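Local coordinates for UDP-N-acetylglucosamine 2-epimerase (Methanocaldococcus jannaschii, PDB 4NES), which probably catalyses the reversible epimerisation at C-2 that interconverts UDP-N-acetylglucosamine and UDP-N-acetylmannosamine, supplying activated ManNAc, at residues L176-I181 with V269-F274; T136-S141 with L155-E160; M127-N132 with L206-N211; K73-I78 with A103-K108. One frame throughout, in Å; residues are numbered along the deposited sequence.

Interaction 1. Residues L176-I181 with V269-F274. With UDP (uridine-5'-diphosphate), chain C.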
# COMPACT_ATOMS: atom_id res chain seq x y z
N LEU A 176 30.20 -6.96 9.34
CA LEU A 176 31.39 -7.75 9.02
C LEU A 176 32.37 -7.07 8.05
O LEU A 176 33.57 -7.38 8.07
CB LEU A 176 30.99 -9.12 8.47
CG LEU A 176 30.89 -10.31 9.43
CD1 LEU A 176 32.26 -10.94 9.62
CD2 LEU A 176 30.28 -9.92 10.77
N GLN A 177 31.89 -6.17 7.18
CA GLN A 177 32.78 -5.42 6.29
C GLN A 177 33.45 -4.25 7.05
O GLN A 177 34.59 -3.89 6.74
CB GLN A 177 32.11 -5.00 4.93
CG GLN A 177 30.78 -4.15 4.97
CD GLN A 177 30.08 -3.90 3.58
OE1 GLN A 177 29.55 -2.81 3.32
NE2 GLN A 177 30.04 -4.92 2.73
N ASN A 178 32.79 -3.74 8.08
CA ASN A 178 33.18 -2.47 8.72
C ASN A 178 33.76 -2.53 10.14
O ASN A 178 34.45 -1.59 10.56
CB ASN A 178 32.04 -1.45 8.66
CG ASN A 178 31.72 -1.01 7.24
OD1 ASN A 178 32.45 -0.21 6.65
ND2 ASN A 178 30.65 -1.55 6.69
N LEU A 179 33.49 -3.60 10.89
CA LEU A 179 34.03 -3.67 12.26
C LEU A 179 35.55 -3.67 12.24
O LEU A 179 36.17 -2.94 13.00
CB LEU A 179 33.49 -4.89 13.02
CG LEU A 179 33.06 -4.72 14.48
CD1 LEU A 179 33.31 -6.00 15.26
CD2 LEU A 179 33.72 -3.53 15.17
N LYS A 180 36.17 -4.47 11.38
CA LYS A 180 37.63 -4.48 11.36
C LYS A 180 38.21 -3.15 10.85
O LYS A 180 39.25 -2.72 11.33
CB LYS A 180 38.20 -5.70 10.62
CG LYS A 180 37.98 -5.71 9.12
CD LYS A 180 38.73 -6.87 8.46
CE LYS A 180 37.81 -8.05 8.17
NZ LYS A 180 38.50 -9.15 7.43
N ILE A 181 37.51 -2.49 9.93
CA ILE A 181 37.90 -1.15 9.49
C ILE A 181 37.88 -0.17 10.67
O ILE A 181 38.83 0.58 10.89
CB ILE A 181 36.99 -0.60 8.38
CG1 ILE A 181 37.07 -1.47 7.12
CG2 ILE A 181 37.35 0.84 8.05
CD1 ILE A 181 36.29 -0.93 5.94
N VAL A 269 26.36 9.63 15.53
CA VAL A 269 27.72 9.43 15.01
C VAL A 269 27.73 8.53 13.78
O VAL A 269 26.73 7.90 13.44
CB VAL A 269 28.67 8.85 16.09
CG1 VAL A 269 28.75 9.79 17.28
CG2 VAL A 269 28.20 7.46 16.51
N GLY A 270 28.88 8.47 13.11
CA GLY A 270 29.05 7.64 11.93
C GLY A 270 29.00 6.16 12.28
O GLY A 270 29.06 5.78 13.46
N TYR A 271 28.87 5.32 11.25
CA TYR A 271 28.74 3.88 11.45
C TYR A 271 29.96 3.26 12.12
O TYR A 271 29.83 2.41 13.00
CB TYR A 271 28.47 3.20 10.11
CG TYR A 271 28.00 1.78 10.23
CD1 TYR A 271 26.98 1.43 11.09
CD2 TYR A 271 28.58 0.77 9.45
CE1 TYR A 271 26.54 0.13 11.19
CE2 TYR A 271 28.14 -0.54 9.54
CZ TYR A 271 27.12 -0.85 10.42
OH TYR A 271 26.67 -2.15 10.52
N LEU A 272 31.16 3.68 11.72
CA LEU A 272 32.37 3.10 12.29
C LEU A 272 32.46 3.41 13.78
O LEU A 272 32.76 2.53 14.61
CB LEU A 272 33.61 3.64 11.57
CG LEU A 272 33.66 3.36 10.08
CD1 LEU A 272 34.91 4.01 9.49
CD2 LEU A 272 33.65 1.87 9.80
N GLU A 273 32.17 4.66 14.12
CA GLU A 273 32.15 5.09 15.50
C GLU A 273 31.09 4.33 16.30
O GLU A 273 31.34 3.87 17.42
CB GLU A 273 31.90 6.60 15.55
CG GLU A 273 33.09 7.44 15.06
CD GLU A 273 33.18 7.54 13.55
OE1 GLU A 273 32.20 7.19 12.85
OE2 GLU A 273 34.24 7.97 13.06
N PHE A 274 29.90 4.18 15.71
CA PHE A 274 28.82 3.52 16.44
C PHE A 274 29.09 2.03 16.65
O PHE A 274 28.77 1.49 17.71
CB PHE A 274 27.46 3.75 15.77
CG PHE A 274 26.32 3.49 16.70
CD1 PHE A 274 26.06 4.38 17.73
CD2 PHE A 274 25.54 2.36 16.58
CE1 PHE A 274 25.02 4.14 18.62
CE2 PHE A 274 24.49 2.12 17.46
CZ PHE A 274 24.25 3.02 18.48
N1 UDP C . 23.72 4.03 13.87
C2 UDP C . 24.79 4.80 13.60
N3 UDP C . 25.08 5.85 14.41
C4 UDP C . 24.33 6.16 15.49
C5 UDP C . 23.20 5.38 15.79
C6 UDP C . 22.92 4.31 14.94
O2 UDP C . 25.51 4.56 12.63
O4 UDP C . 24.67 7.25 16.28
C1' UDP C . 23.32 2.90 13.00
C2' UDP C . 23.26 1.59 13.57
O2' UDP C . 24.55 1.02 13.66
C3' UDP C . 22.34 0.87 12.67
C4' UDP C . 21.47 1.92 12.15
O4' UDP C . 21.97 3.15 12.61
O3' UDP C . 22.98 0.23 11.60
C5' UDP C . 20.06 1.82 12.63
O5' UDP C . 19.29 2.92 12.22
PA UDP C . 18.09 3.50 13.08
O1A UDP C . 18.08 5.00 12.91
O2A UDP C . 18.27 3.07 14.52
O3A UDP C . 16.74 2.96 12.47
PB UDP C . 15.99 1.58 12.48
O1B UDP C . 16.99 0.45 12.33
O2B UDP C . 15.19 1.48 13.76
O3B UDP C . 15.08 1.71 11.29

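Interaction 2. Residues T136-S141 with L155-E160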
# COMPACT_ATOMS: atom_id res chain seq x y z
N THR A 136 4.57 -2.92 1.08
CA THR A 136 5.66 -3.10 0.14
C THR A 136 5.81 -4.57 -0.24
O THR A 136 5.99 -4.90 -1.43
CB THR A 136 6.98 -2.57 0.71
OG1 THR A 136 6.87 -1.16 0.90
CG2 THR A 136 8.12 -2.85 -0.23
N ASP A 137 5.73 -5.46 0.75
CA ASP A 137 5.86 -6.89 0.47
C ASP A 137 4.81 -7.35 -0.54
O ASP A 137 5.09 -8.18 -1.40
CB ASP A 137 5.77 -7.73 1.75
CG ASP A 137 7.03 -7.68 2.60
OD1 ASP A 137 8.10 -7.33 2.06
OD2 ASP A 137 6.95 -8.00 3.80
N HIS A 138 3.60 -6.79 -0.46
CA HIS A 138 2.54 -7.24 -1.34
C HIS A 138 2.59 -6.67 -2.75
O HIS A 138 1.79 -7.07 -3.60
CB HIS A 138 1.18 -7.00 -0.69
CG HIS A 138 0.88 -8.00 0.37
ND1 HIS A 138 0.21 -9.17 0.11
CD2 HIS A 138 1.22 -8.04 1.69
CE1 HIS A 138 0.12 -9.88 1.23
NE2 HIS A 138 0.73 -9.21 2.19
N ILE A 139 3.52 -5.76 -3.01
CA ILE A 139 3.72 -5.30 -4.39
C ILE A 139 5.13 -5.59 -4.91
O ILE A 139 5.54 -5.07 -5.94
CB ILE A 139 3.36 -3.82 -4.58
CG1 ILE A 139 3.98 -2.97 -3.47
CG2 ILE A 139 1.85 -3.63 -4.64
CD1 ILE A 139 3.72 -1.49 -3.63
N SER A 140 5.86 -6.45 -4.20
CA SER A 140 7.23 -6.78 -4.60
C SER A 140 7.29 -7.99 -5.53
O SER A 140 6.53 -8.93 -5.37
CB SER A 140 8.08 -7.08 -3.37
OG SER A 140 8.29 -5.90 -2.61
N SER A 141 8.22 -7.95 -6.48
CA SER A 141 8.47 -9.08 -7.36
C SER A 141 9.57 -10.00 -6.82
O SER A 141 9.58 -11.20 -7.11
CB SER A 141 8.84 -8.58 -8.75
OG SER A 141 7.71 -8.00 -9.38
N LEU A 155 4.56 -16.32 3.35
CA LEU A 155 3.71 -17.42 2.87
C LEU A 155 2.32 -17.38 3.51
O LEU A 155 1.31 -17.63 2.84
CB LEU A 155 4.37 -18.78 3.13
CG LEU A 155 5.64 -19.07 2.32
CD1 LEU A 155 6.29 -20.35 2.81
CD2 LEU A 155 5.33 -19.14 0.83
N ARG A 156 2.27 -17.01 4.79
CA ARG A 156 1.01 -16.92 5.53
C ARG A 156 0.12 -15.79 5.00
O ARG A 156 -1.10 -15.80 5.21
CB ARG A 156 1.29 -16.72 7.02
CG ARG A 156 0.12 -17.01 7.92
CD ARG A 156 0.25 -16.27 9.25
NE ARG A 156 -1.00 -15.61 9.60
CZ ARG A 156 -1.21 -14.30 9.53
NH1 ARG A 156 -0.24 -13.49 9.13
NH2 ARG A 156 -2.38 -13.79 9.87
N GLU A 157 0.72 -14.82 4.32
CA GLU A 157 -0.04 -13.74 3.69
C GLU A 157 -0.27 -14.02 2.20
O GLU A 157 -0.64 -13.11 1.44
CB GLU A 157 0.65 -12.39 3.91
CG GLU A 157 0.70 -12.00 5.37
CD GLU A 157 1.50 -10.73 5.64
OE1 GLU A 157 1.84 -10.00 4.68
OE2 GLU A 157 1.78 -10.47 6.83
N GLY A 158 -0.05 -15.27 1.80
CA GLY A 158 -0.43 -15.72 0.47
C GLY A 158 0.51 -15.35 -0.65
O GLY A 158 0.18 -15.53 -1.82
N ILE A 159 1.69 -14.85 -0.32
CA ILE A 159 2.66 -14.48 -1.34
C ILE A 159 3.27 -15.74 -1.94
O ILE A 159 3.55 -16.70 -1.23
CB ILE A 159 3.73 -13.54 -0.75
CG1 ILE A 159 3.11 -12.16 -0.50
CG2 ILE A 159 4.95 -13.40 -1.67
CD1 ILE A 159 3.86 -11.32 0.48
N GLU A 160 3.44 -15.73 -3.25
CA GLU A 160 3.93 -16.91 -3.97
C GLU A 160 5.37 -17.25 -3.60
O GLU A 160 6.25 -16.37 -3.55
CB GLU A 160 3.80 -16.69 -5.48
CG GLU A 160 3.75 -15.23 -5.91
CD GLU A 160 2.40 -14.54 -5.67
OE1 GLU A 160 1.39 -14.94 -6.29
OE2 GLU A 160 2.35 -13.58 -4.87

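Interaction 3. Residues M127-N132 with L206-N211. With UD1 (uridine-diphosphate-N-acetylglucosamine), chain B; UDP (uridine-5'-diphosphate), chain C.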
# COMPACT_ATOMS: atom_id res chain seq x y z
N MSE A 127 1.74 0.39 13.75
CA MSE A 127 3.06 1.05 13.57
C MSE A 127 3.25 1.51 12.11
O MSE A 127 2.93 0.75 11.21
CB MSE A 127 4.22 0.06 13.86
CG MSE A 127 4.58 -0.32 15.33
SE MSE A 127 6.30 -1.34 15.57
CE MSE A 127 7.49 0.02 14.78
N PRO A 128 3.81 2.71 11.85
CA PRO A 128 3.95 3.05 10.43
C PRO A 128 4.93 2.13 9.69
O PRO A 128 4.73 1.84 8.51
CB PRO A 128 4.46 4.50 10.44
CG PRO A 128 5.01 4.72 11.82
CD PRO A 128 4.25 3.82 12.73
N GLU A 129 5.95 1.65 10.38
CA GLU A 129 6.91 0.74 9.75
C GLU A 129 6.26 -0.57 9.35
O GLU A 129 6.57 -1.10 8.29
CB GLU A 129 8.09 0.45 10.68
CG GLU A 129 9.05 1.62 10.86
CD GLU A 129 8.57 2.66 11.87
OE1 GLU A 129 7.51 2.48 12.52
OE2 GLU A 129 9.27 3.68 12.00
N GLU A 130 5.36 -1.08 10.19
CA GLU A 130 4.68 -2.34 9.88
C GLU A 130 3.79 -2.15 8.66
O GLU A 130 3.77 -3.00 7.77
CB GLU A 130 3.89 -2.84 11.11
CG GLU A 130 3.22 -4.22 10.94
CD GLU A 130 4.13 -5.41 11.17
OE1 GLU A 130 5.36 -5.25 11.24
OE2 GLU A 130 3.62 -6.55 11.28
N ILE A 131 3.07 -1.03 8.60
CA ILE A 131 2.25 -0.71 7.43
C ILE A 131 3.12 -0.66 6.19
O ILE A 131 2.81 -1.31 5.19
CB ILE A 131 1.50 0.63 7.60
CG1 ILE A 131 0.40 0.49 8.65
CG2 ILE A 131 0.90 1.07 6.28
CD1 ILE A 131 -0.13 1.81 9.18
N ASN A 132 4.23 0.07 6.26
CA ASN A 132 5.11 0.23 5.10
C ASN A 132 5.63 -1.11 4.60
O ASN A 132 5.65 -1.38 3.40
CB ASN A 132 6.29 1.14 5.44
CG ASN A 132 5.88 2.59 5.58
OD1 ASN A 132 4.83 3.00 5.10
ND2 ASN A 132 6.72 3.38 6.27
N LEU A 206 17.02 5.64 21.16
CA LEU A 206 15.57 5.62 21.28
C LEU A 206 14.98 6.58 20.27
O LEU A 206 15.27 7.77 20.33
CB LEU A 206 15.16 6.07 22.69
CG LEU A 206 13.68 5.84 23.05
CD1 LEU A 206 13.47 4.38 23.43
CD2 LEU A 206 13.24 6.76 24.18
N HIS A 207 14.14 6.08 19.36
CA HIS A 207 13.51 6.96 18.38
C HIS A 207 12.19 6.49 17.76
O HIS A 207 11.66 7.18 16.89
CB HIS A 207 14.49 7.33 17.25
CG HIS A 207 14.69 6.24 16.23
ND1 HIS A 207 15.61 5.23 16.37
CD2 HIS A 207 14.08 6.03 15.03
CE1 HIS A 207 15.56 4.44 15.31
NE2 HIS A 207 14.64 4.90 14.49
N ARG A 208 11.66 5.34 18.17
CA ARG A 208 10.38 4.89 17.60
C ARG A 208 9.32 5.95 17.84
O ARG A 208 9.24 6.50 18.94
CB ARG A 208 9.91 3.58 18.25
CG ARG A 208 10.76 2.35 17.95
CD ARG A 208 10.31 1.57 16.72
NE ARG A 208 10.50 2.30 15.46
CZ ARG A 208 11.65 2.42 14.82
NH1 ARG A 208 12.77 1.89 15.32
NH2 ARG A 208 11.69 3.09 13.67
N ALA A 209 8.51 6.22 16.83
CA ALA A 209 7.45 7.22 16.96
C ALA A 209 6.56 6.94 18.17
O ALA A 209 6.21 7.85 18.92
CB ALA A 209 6.61 7.28 15.68
N GLU A 210 6.22 5.67 18.36
CA GLU A 210 5.29 5.30 19.43
C GLU A 210 5.89 5.48 20.83
O GLU A 210 5.16 5.51 21.82
CB GLU A 210 4.80 3.86 19.24
CG GLU A 210 5.91 2.82 19.12
CD GLU A 210 6.38 2.56 17.68
OE1 GLU A 210 6.21 3.42 16.80
OE2 GLU A 210 6.94 1.47 17.45
N ASN A 211 7.21 5.62 20.91
CA ASN A 211 7.89 5.84 22.18
C ASN A 211 8.22 7.29 22.48
O ASN A 211 8.21 7.71 23.63
CB ASN A 211 9.22 5.06 22.23
CG ASN A 211 9.03 3.60 22.59
OD1 ASN A 211 8.06 3.22 23.24
ND2 ASN A 211 9.99 2.78 22.19
C1' UD1 B . 12.51 7.41 9.99
C2' UD1 B . 11.73 6.17 9.70
C3' UD1 B . 12.04 5.12 10.66
C4' UD1 B . 13.48 4.84 10.78
C5' UD1 B . 14.25 6.12 11.00
C6' UD1 B . 15.71 5.93 10.93
C7' UD1 B . 9.45 6.61 8.63
C8' UD1 B . 7.99 6.89 8.86
N2' UD1 B . 10.28 6.45 9.80
O1' UD1 B . 12.14 7.90 11.23
O3' UD1 B . 11.35 3.91 10.29
O4' UD1 B . 13.73 3.96 11.86
O5' UD1 B . 13.93 7.08 9.99
O6' UD1 B . 16.45 6.77 11.73
O7' UD1 B . 9.90 6.53 7.48
N1 UD1 B . 15.13 14.97 11.47
C2 UD1 B . 16.19 15.78 11.39
N3 UD1 B . 17.14 15.57 10.48
C4 UD1 B . 17.05 14.55 9.62
C5 UD1 B . 15.96 13.68 9.68
C6 UD1 B . 14.99 13.92 10.64
O2 UD1 B . 16.31 16.72 12.15
O4 UD1 B . 18.03 14.34 8.69
C1B UD1 B . 14.08 15.19 12.49
C2B UD1 B . 13.03 16.15 12.09
O2' UD1 B . 12.60 16.87 13.22
C3B UD1 B . 11.96 15.30 11.62
C4B UD1 B . 12.05 14.14 12.55
O4B UD1 B . 13.43 13.96 12.82
O3B UD1 B . 10.69 15.90 11.62
C5B UD1 B . 11.49 12.89 11.98
O5B UD1 B . 11.98 12.54 10.71
PA UD1 B . 11.31 11.41 9.89
O1A UD1 B . 9.88 11.80 9.62
O2A UD1 B . 12.09 11.20 8.63
O3A UD1 B . 11.24 10.12 10.77
PB UD1 B . 12.38 9.41 11.64
O1B UD1 B . 12.00 9.54 13.07
O2B UD1 B . 13.75 9.89 11.24
N1 UDP C . 23.72 4.03 13.87
C2 UDP C . 24.79 4.80 13.60
N3 UDP C . 25.08 5.85 14.41
C4 UDP C . 24.33 6.16 15.49
C5 UDP C . 23.20 5.38 15.79
C6 UDP C . 22.92 4.31 14.94
O2 UDP C . 25.51 4.56 12.63
O4 UDP C . 24.67 7.25 16.28
C1' UDP C . 23.32 2.90 13.00
C2' UDP C . 23.26 1.59 13.57
O2' UDP C . 24.55 1.02 13.66
C3' UDP C . 22.34 0.87 12.67
C4' UDP C . 21.47 1.92 12.15
O4' UDP C . 21.97 3.15 12.61
O3' UDP C . 22.98 0.23 11.60
C5' UDP C . 20.06 1.82 12.63
O5' UDP C . 19.29 2.92 12.22
PA UDP C . 18.09 3.50 13.08
O1A UDP C . 18.08 5.00 12.91
O2A UDP C . 18.27 3.07 14.52
O3A UDP C . 16.74 2.96 12.47
PB UDP C . 15.99 1.58 12.48
O1B UDP C . 16.99 0.45 12.33
O2B UDP C . 15.19 1.48 13.76
O3B UDP C . 15.08 1.71 11.29
O HOH W 1 8.20 3.89 14.89

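Interaction 4. Residues K73-I78 with A103-K108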
# COMPACT_ATOMS: atom_id res chain seq x y z
N LYS A 73 4.57 13.73 -1.65
CA LYS A 73 5.63 14.38 -2.40
C LYS A 73 6.58 13.34 -3.01
O LYS A 73 7.04 13.50 -4.14
CB LYS A 73 6.42 15.32 -1.49
CG LYS A 73 5.65 16.57 -1.03
CD LYS A 73 6.49 17.28 0.01
CE LYS A 73 5.81 18.49 0.61
NZ LYS A 73 6.76 19.18 1.54
N MSE A 74 6.87 12.29 -2.25
CA MSE A 74 7.72 11.22 -2.77
C MSE A 74 7.12 10.52 -3.98
O MSE A 74 7.83 10.25 -4.94
CB MSE A 74 8.03 10.19 -1.68
CG MSE A 74 8.93 10.68 -0.58
SE MSE A 74 9.01 9.43 0.91
CE MSE A 74 10.39 10.35 1.91
N LEU A 75 5.82 10.23 -3.96
CA LEU A 75 5.18 9.60 -5.12
C LEU A 75 5.30 10.49 -6.34
O LEU A 75 5.63 10.02 -7.43
CB LEU A 75 3.69 9.32 -4.87
CG LEU A 75 3.31 8.34 -3.76
CD1 LEU A 75 1.80 8.12 -3.73
CD2 LEU A 75 4.03 7.02 -3.94
N ILE A 76 5.04 11.78 -6.17
CA ILE A 76 5.14 12.72 -7.29
C ILE A 76 6.56 12.78 -7.85
O ILE A 76 6.77 12.66 -9.06
CB ILE A 76 4.68 14.13 -6.88
CG1 ILE A 76 3.20 14.11 -6.52
CG2 ILE A 76 4.93 15.13 -8.01
CD1 ILE A 76 2.79 15.25 -5.62
N GLU A 77 7.54 12.95 -6.97
CA GLU A 77 8.90 13.20 -7.43
C GLU A 77 9.63 11.94 -7.88
O GLU A 77 10.40 11.99 -8.84
CB GLU A 77 9.71 13.92 -6.35
CG GLU A 77 9.18 15.31 -6.03
CD GLU A 77 9.13 16.22 -7.24
OE1 GLU A 77 10.12 16.24 -8.00
OE2 GLU A 77 8.12 16.93 -7.41
N ILE A 78 9.39 10.82 -7.22
CA ILE A 78 10.00 9.56 -7.65
C ILE A 78 9.44 9.20 -9.02
O ILE A 78 10.17 8.73 -9.88
CB ILE A 78 9.75 8.41 -6.65
CG1 ILE A 78 10.52 8.64 -5.35
CG2 ILE A 78 10.18 7.07 -7.22
CD1 ILE A 78 10.19 7.62 -4.28
N ALA A 103 8.23 1.75 -3.87
CA ALA A 103 7.54 0.54 -4.32
C ALA A 103 6.20 0.85 -5.00
O ALA A 103 5.87 0.24 -6.02
CB ALA A 103 7.33 -0.42 -3.15
N LEU A 104 5.45 1.77 -4.42
CA LEU A 104 4.15 2.13 -4.96
C LEU A 104 4.28 2.79 -6.33
O LEU A 104 3.49 2.49 -7.23
CB LEU A 104 3.40 3.02 -3.98
CG LEU A 104 1.97 3.36 -4.39
CD1 LEU A 104 1.20 2.10 -4.80
CD2 LEU A 104 1.28 4.05 -3.23
N VAL A 105 5.26 3.67 -6.50
CA VAL A 105 5.46 4.29 -7.81
C VAL A 105 5.82 3.22 -8.83
O VAL A 105 5.23 3.15 -9.90
CB VAL A 105 6.56 5.37 -7.79
CG1 VAL A 105 6.88 5.81 -9.21
CG2 VAL A 105 6.14 6.57 -6.95
N ALA A 106 6.81 2.39 -8.49
CA ALA A 106 7.29 1.38 -9.41
C ALA A 106 6.19 0.39 -9.81
O ALA A 106 6.05 0.06 -10.99
CB ALA A 106 8.49 0.65 -8.83
N SER A 107 5.40 -0.05 -8.85
CA SER A 107 4.34 -1.02 -9.11
C SER A 107 3.33 -0.51 -10.13
O SER A 107 2.92 -1.26 -11.02
CB SER A 107 3.65 -1.43 -7.80
OG SER A 107 2.83 -0.39 -7.30
N LYS A 108 2.93 0.75 -10.03
CA LYS A 108 1.96 1.30 -10.98
C LYS A 108 2.58 1.54 -12.35
O LYS A 108 1.87 1.60 -13.35
CB LYS A 108 1.33 2.59 -10.45
CG LYS A 108 0.45 2.40 -9.20
CD LYS A 108 -0.84 1.63 -9.55
CE LYS A 108 -1.75 1.49 -8.33
NZ LYS A 108 -2.39 2.78 -7.93

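Interaction 1. Residues L176-I181 with V269-F274
The hydroxyl of Tyr-271, whose ring meets Asn-178 across this contact, is gripped by two hydrogen-bonding partners, Glu-294 OE2 and Thr-175 OG1. With its far end tethered in this way, the ring offers opposite edges to two neighbours. On one side Asn-178 ND2 comes up near the ring plane, 3.9 Å from Tyr-271 CE2, with the amide turned 76° from the ring. That nitrogen gives its hydrogen bond back to Ala-174 O, one turn earlier in its own helix, so it meets the ring as a neighbour in packing. On the other side Tyr-271 CE1 lies 3.3 Å from O2' of UDP. Placing CG opposite the backbone N (chi1 -167°) swings the ring into this place between helix and ribose. Leu-272 fills in beside it: its CD2 rests 3.6 Å from Asn-178 O and 4.2 Å from Ile-181 CG2. Just upstream, Val-269 reads the uracil with its backbone, its N donating to O4 at 3.0 Å and its O receiving N3 of UDP at 2.8 Å. Phe-274 lays one ring face against the same base, with C5 of UDP 3.4 Å above the ring plane and over its centre. With an alanine here the uracil would probably lose the flat surface beneath it and be left to tilt on its Val-269 bonds. The contact joins helix 170-183 to the start of helix 271-280, with Val-188 of helix 186-195 against Leu-272 and Ile-14 of helix 10-23 against Tyr-271.

Interaction 2. Residues T136-S141 with L155-E160
With CG opposite its carbonyl carbon (chi1 -76°), the His-138 ring swings out toward Glu-157, whose chain runs out extended beyond CG (chi2 174°) to bring the carboxylate to the NE2 edge of the ring, the two side chains crossing at about a right angle. The two flat groups end up almost coplanar, their planes 9° apart. His-138 NE2 donates to Glu-157 OE1 at 2.8 Å in a somewhat bent bond, meeting the oxygen on its anti side and a little out of the carboxylate plane. Ile-159 closes the ring from above: its CD1 stands 4.1 Å from the centroid of the His-138 ring, nearly on the ring normal, a CH-pi contact. The same methyl lies 3.9 Å from Asp-137 O, so it fills the angle between the ring and the backbone of Asp-137. The ring is thus fixed by a bond at its edge and a methyl over one face. Glu-157 OE2 forms salt bridges with Arg-121 and Arg-125, and Arg-121 also pairs with Asp-137, whose other oxygen is bonded to His-115; these positive charges probably keep Glu-157 ionised and a good acceptor. The His-138 rings of the two subunits meet, and ND1 has a weak hydrogen bond to Arg-125 of the second subunit. Behind the histidine, Ser-140 OG folds back onto Thr-136 O at 2.8 Å. Gly-158, with positive phi, is the C-prime residue of the Schellman motif that ends helix 148-156, and the whole corner joins two successive helices of a parallel alpha/beta domain of the GT-B fold, at the dimer interface.

Interaction 3. Residues M127-N132 with L206-N211
The guanidinium of Arg-208 is ringed at its edges: Glu-129 OE2, O4' of UD1, O2B of UDP and a water all lie near its plane, while the methyl CE of Met-127, present as selenomethionine, approaches obliquely. Arg-208 NH2 donates to Glu-129 OE2 at 3.0 Å in a salt bridge, arriving well above the carboxylate plane; the two groups stand almost perpendicular (86°). Arg-208 NH2 also donates to O4' of UD1 at 2.9 Å, and NH1 of the same residue to O2B of UDP at 2.9 Å. Bends at chi2 and chi3 curl the chain back so that one group reaches both ligands. The water accepts from Arg-208 NE and Ala-209 N, and donates to Glu-129 OE1 and Glu-210 OE1, bridging two carboxylates that would otherwise probably repel. Glu-129 OE2 also accepts from O3' of UD1 at 2.7 Å, and His-207 NE2 reaches O4' of UD1 in a nearly straight bond of 2.9 Å. A leucine in place of Arg-208 would probably leave Glu-129 without its counter-charge and the beta-phosphate of UDP without this donor. Such a junction, joining the two nucleotides beside the probable active-site residue His-207, belongs to the interdomain cleft of the GT-B fold.

Interaction 4. Residues K73-I78 with A103-K108
The helical segments 73-78 and 103-108, parts of helices 67-85 and 97-108, run in roughly the same direction, crossing at -47° with their axes 9.4 Å apart at closest. The backbones come nearest at Leu-75 and Val-105, whose CA atoms are 6.0 Å apart, close enough for a valine methyl to reach the opposite main chain: Val-105 CG2 lies 3.5 Å from Leu-75 O. Around that point the side chains interleave. Leu-75 and Val-105 lie side by side but point opposite ways, bringing Leu-75 CD2 to 3.7 Å from Val-105 CG2. The same leucine methyl also lies 4.0 Å from Leu-104 CB, so it sits against two consecutive residues. One turn on, Ile-78 CG2, set opposite its backbone N, packs on Val-105 CB at 4.0 Å, and Val-105 is held between Leu-75 and Ile-78, CG2 against both and CG1 against Ile-78. Ala-101 extends the apolar surface under Leu-75 and Ile-78. Toward the second subunit, Leu-75 touches Gly-68 and Leu-104 touches Leu-100 of that chain, so this seam runs on into the dimer interface. The contact is made of buried branched hydrocarbon, without polar pairing between the segments, so it probably depends on fit of shape and on the exclusion of water.

In the fold
Along the chain the order is interaction 4, then interaction 2 nested inside the loop closed by interaction 3, with interaction 1 crossing interaction 3. Interactions 4 and 2 lie in the domain of the seven-stranded parallel sheet, their centres 19 Å apart, and they touch where Ile-139 packs on helix 97-108. Helix 128-138 serves both interaction 2, at its end, and interaction 3, at its start, whose centres are 21 Å apart. Interactions 1 and 3 tie this domain to that of the six-stranded sheet; although their centres are 25 Å apart, both touch the same UDP. Thus both interdomain contacts include UDP-binding residues, from 269-274 and 206-211, while interactions 2, 3 and 4 reach the second subunit.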